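Local coordinates for quinoline 2-oxidoreductase large subunit (Pseudomonas putida, PDB 1T3Q), which probably acts as an oxidoreductase of the xanthine dehydrogenase family, carrying a molybdenum centre bound with a pterin cytosine dinucleotide and hydroxylating quinoline, at residues T425-Q428 against T429-L433; S744-I747 against S748-A752. All coordinates share one frame; numbering follows the deposited sequence.

Interaction 1: T425-Q428 against T429-L433; sequences TYLQ and TINLL
The flat peptide group that follows T425 is met twice by T429. Tilted 20° from the carbonyl plane, T429 N donates to T425 O at 2.8 Å. Above the plane, 43° out of it, T429 OG1 gives T425 O a second bond, also 2.8 Å long. The side chain gets there because OG1 stands beside the backbone N of T429 (chi1 -73°), the turn that lets a helical threonine reach back to the carbonyl four residues earlier. T425 occupies the N-cap position without capping: its hydroxyl turns to D665 and N639 in the neighbouring sheet. From there the alpha-helical ladder proceeds, with I430 N bonded to Y426 O, N431 N to L427 O at 3.2 Å and L432 N to Q428 O at 2.9 Å. The aliphatic flank of I430 follows the same turn, its CG1 lying 3.4 Å from Y426 O, and the side chain also touches F398 of helix 397-402. The ring of Y426 leaves the helix to meet H421 with the planes about perpendicular. T425 O is thus gripped by two donors, and the T429 hydroxyl spends its proton on that N-cap carbonyl, with a weak further bond to N639, while the T429 side chain also packs on V663 of strand 655-665.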
# COMPACT_ATOMS: atom_id res chain seq x y z
N THR B 425 23.16 -21.87 -34.17
CA THR B 425 22.87 -21.97 -35.59
C THR B 425 23.55 -20.90 -36.44
O THR B 425 22.92 -20.29 -37.30
CB THR B 425 21.35 -21.89 -35.83
OG1 THR B 425 20.81 -20.79 -35.09
CG2 THR B 425 20.67 -23.17 -35.40
N TYR B 426 24.84 -20.68 -36.22
CA TYR B 426 25.57 -19.66 -36.97
C TYR B 426 25.45 -19.82 -38.48
O TYR B 426 25.00 -18.91 -39.17
CB TYR B 426 27.05 -19.66 -36.59
CG TYR B 426 27.35 -19.55 -35.11
CD1 TYR B 426 26.40 -19.04 -34.21
CD2 TYR B 426 28.59 -19.91 -34.61
CE1 TYR B 426 26.70 -18.90 -32.85
CE2 TYR B 426 28.90 -19.78 -33.26
CZ TYR B 426 27.95 -19.27 -32.39
OH TYR B 426 28.27 -19.13 -31.06
N LEU B 427 25.87 -20.98 -38.99
CA LEU B 427 25.81 -21.23 -40.43
C LEU B 427 24.40 -21.14 -40.98
O LEU B 427 24.16 -20.46 -41.98
CB LEU B 427 26.40 -22.61 -40.77
CG LEU B 427 26.38 -22.92 -42.27
CD1 LEU B 427 27.19 -21.88 -43.03
CD2 LEU B 427 26.95 -24.31 -42.53
N GLN B 428 23.46 -21.82 -40.33
CA GLN B 428 22.08 -21.82 -40.78
C GLN B 428 21.49 -20.41 -40.78
O GLN B 428 20.62 -20.10 -41.60
CB GLN B 428 21.23 -22.76 -39.93
CG GLN B 428 19.76 -22.77 -40.31
CD GLN B 428 19.00 -23.96 -39.73
OE1 GLN B 428 19.34 -24.48 -38.67
NE2 GLN B 428 17.95 -24.38 -40.43
N THR B 429 21.96 -19.56 -39.88
CA THR B 429 21.46 -18.18 -39.82
C THR B 429 21.89 -17.41 -41.07
O THR B 429 21.10 -16.70 -41.68
CB THR B 429 21.98 -17.44 -38.57
OG1 THR B 429 21.31 -17.95 -37.41
CG2 THR B 429 21.74 -15.95 -38.69
N ILE B 430 23.15 -17.57 -41.45
CA ILE B 430 23.68 -16.90 -42.64
C ILE B 430 22.87 -17.30 -43.88
O ILE B 430 22.48 -16.46 -44.68
CB ILE B 430 25.15 -17.27 -42.87
CG1 ILE B 430 26.00 -16.81 -41.68
CG2 ILE B 430 25.65 -16.66 -44.17
CD1 ILE B 430 27.45 -17.28 -41.73
N ASN B 431 22.62 -18.60 -44.01
CA ASN B 431 21.87 -19.13 -45.15
C ASN B 431 20.42 -18.67 -45.17
O ASN B 431 19.89 -18.32 -46.22
CB ASN B 431 21.92 -20.66 -45.14
CG ASN B 431 23.30 -21.20 -45.45
OD1 ASN B 431 23.63 -22.34 -45.11
ND2 ASN B 431 24.11 -20.40 -46.12
N LEU B 432 19.78 -18.68 -44.00
CA LEU B 432 18.38 -18.26 -43.90
C LEU B 432 18.25 -16.77 -44.20
O LEU B 432 17.34 -16.33 -44.91
CB LEU B 432 17.85 -18.54 -42.49
CG LEU B 432 16.37 -18.89 -42.32
CD1 LEU B 432 15.97 -18.61 -40.89
CD2 LEU B 432 15.50 -18.08 -43.27
N LEU B 433 19.18 -15.99 -43.66
CA LEU B 433 19.19 -14.55 -43.86
C LEU B 433 19.31 -14.23 -45.35
O LEU B 433 18.61 -13.37 -45.87
CB LEU B 433 20.34 -13.93 -43.07
CG LEU B 433 20.36 -12.41 -42.86
CD1 LEU B 433 19.06 -11.96 -42.21
CD2 LEU B 433 21.55 -12.04 -41.98

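Interaction 2: S744-I747 against S748-A752; sequences SAMI and SAPAA
P750 sits one helical turn beyond M746, and the tight part of the contact is where its ring presses on that turn's backbone: P750 CG lies 3.5 Å and P750 CD 3.6 Å from M746 O. Proline has no N-H to offer, so M746 O is approached by carbon and takes its hydrogen bond from the hydroxyl of T376 instead. The side chains meet more loosely. M746, bent at chi2 (-57°) and chi3 (-75°), crosses the ring at about a right angle and rests SD 4.0 Å from P750 CG, and the methyls A745 CB and A749 CB come no nearer than 4.4 Å. This is a proline-kinked stretch near the N-terminal end of helix 744-761, close in sequence to E743 of the molybdenum pocket; M746 touches Y370 and R371 there. Before the kink, S748 N bonds S744 O at 3.1 Å, and I747 N shares that oxygen. At the kink the nitrogens of P750 and A751 make no bond to the turn before, and I747 O is buried without a partner; A752 N to S748 O resumes the ladder. Even the looser flank is closed to solvent, because helix 672-692 packs against it with A686 and Q689. With a glycine in place of P750, the sulfur of M746 would probably lose its ring neighbour and a gap open toward I380. The short S748 brings its hydroxyl to S461 and H642 of two adjacent strands.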
# COMPACT_ATOMS: atom_id res chain seq x y z
N SER B 744 19.53 -8.69 -28.13
CA SER B 744 19.95 -9.13 -29.46
C SER B 744 19.94 -8.10 -30.59
O SER B 744 20.97 -7.89 -31.23
CB SER B 744 19.13 -10.36 -29.89
OG SER B 744 17.76 -10.05 -30.06
N ALA B 745 18.81 -7.45 -30.83
CA ALA B 745 18.71 -6.49 -31.91
C ALA B 745 19.60 -5.26 -31.73
O ALA B 745 20.05 -4.68 -32.72
CB ALA B 745 17.26 -6.07 -32.11
N MET B 746 19.83 -4.84 -30.49
CA MET B 746 20.67 -3.66 -30.27
C MET B 746 22.15 -4.00 -30.30
O MET B 746 23.01 -3.12 -30.27
CB MET B 746 20.31 -2.96 -28.95
CG MET B 746 19.37 -1.76 -29.14
SD MET B 746 20.05 -0.50 -30.28
CE MET B 746 21.30 0.25 -29.21
N ILE B 747 22.45 -5.29 -30.36
CA ILE B 747 23.84 -5.70 -30.46
C ILE B 747 24.18 -5.76 -31.94
O ILE B 747 25.18 -5.22 -32.38
CB ILE B 747 24.07 -7.12 -29.87
CG1 ILE B 747 23.92 -7.10 -28.35
CG2 ILE B 747 25.44 -7.65 -30.28
CD1 ILE B 747 23.97 -8.48 -27.72
N SER B 748 23.29 -6.39 -32.70
CA SER B 748 23.48 -6.63 -34.12
C SER B 748 22.81 -5.71 -35.15
O SER B 748 23.44 -5.35 -36.15
CB SER B 748 23.09 -8.08 -34.42
OG SER B 748 23.12 -8.38 -35.80
N ALA B 749 21.56 -5.33 -34.94
CA ALA B 749 20.89 -4.47 -35.92
C ALA B 749 21.65 -3.17 -36.24
O ALA B 749 21.65 -2.72 -37.38
CB ALA B 749 19.46 -4.16 -35.47
N PRO B 750 22.31 -2.55 -35.24
CA PRO B 750 23.01 -1.32 -35.61
C PRO B 750 24.09 -1.59 -36.66
O PRO B 750 24.33 -0.78 -37.55
CB PRO B 750 23.61 -0.86 -34.28
CG PRO B 750 22.64 -1.40 -33.26
CD PRO B 750 22.37 -2.79 -33.79
N ALA B 751 24.74 -2.75 -36.54
CA ALA B 751 25.79 -3.12 -37.48
C ALA B 751 25.21 -3.28 -38.88
O ALA B 751 25.82 -2.88 -39.86
CB ALA B 751 26.45 -4.42 -37.02
N ALA B 752 24.02 -3.86 -38.97
CA ALA B 752 23.36 -4.05 -40.26
C ALA B 752 23.11 -2.72 -40.96
O ALA B 752 23.30 -2.62 -42.18
CB ALA B 752 22.04 -4.81 -40.07

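Along the chain, interaction 1 comes first and is finished long before interaction 2 begins; the two are in series, neither nested nor crossing. Each is local to one helix, so neither closes a loop. Their centres lie 16 Å apart and their nearest atoms about 7 Å, without touching. What relates them is the sheet of strands 454-467, 636-649, 655-665 and 722-726. Helix 426-437 packs on V663 and A643 of that sheet, whereas helix 744-761 meets S461, F463 and H642; the alternation of neighbouring strand residues is consistent with opposite faces. Interaction 1 adds helix 397-402 to that assembly, and interaction 2 adds helices 375-393 and 672-692 near the molybdenum site.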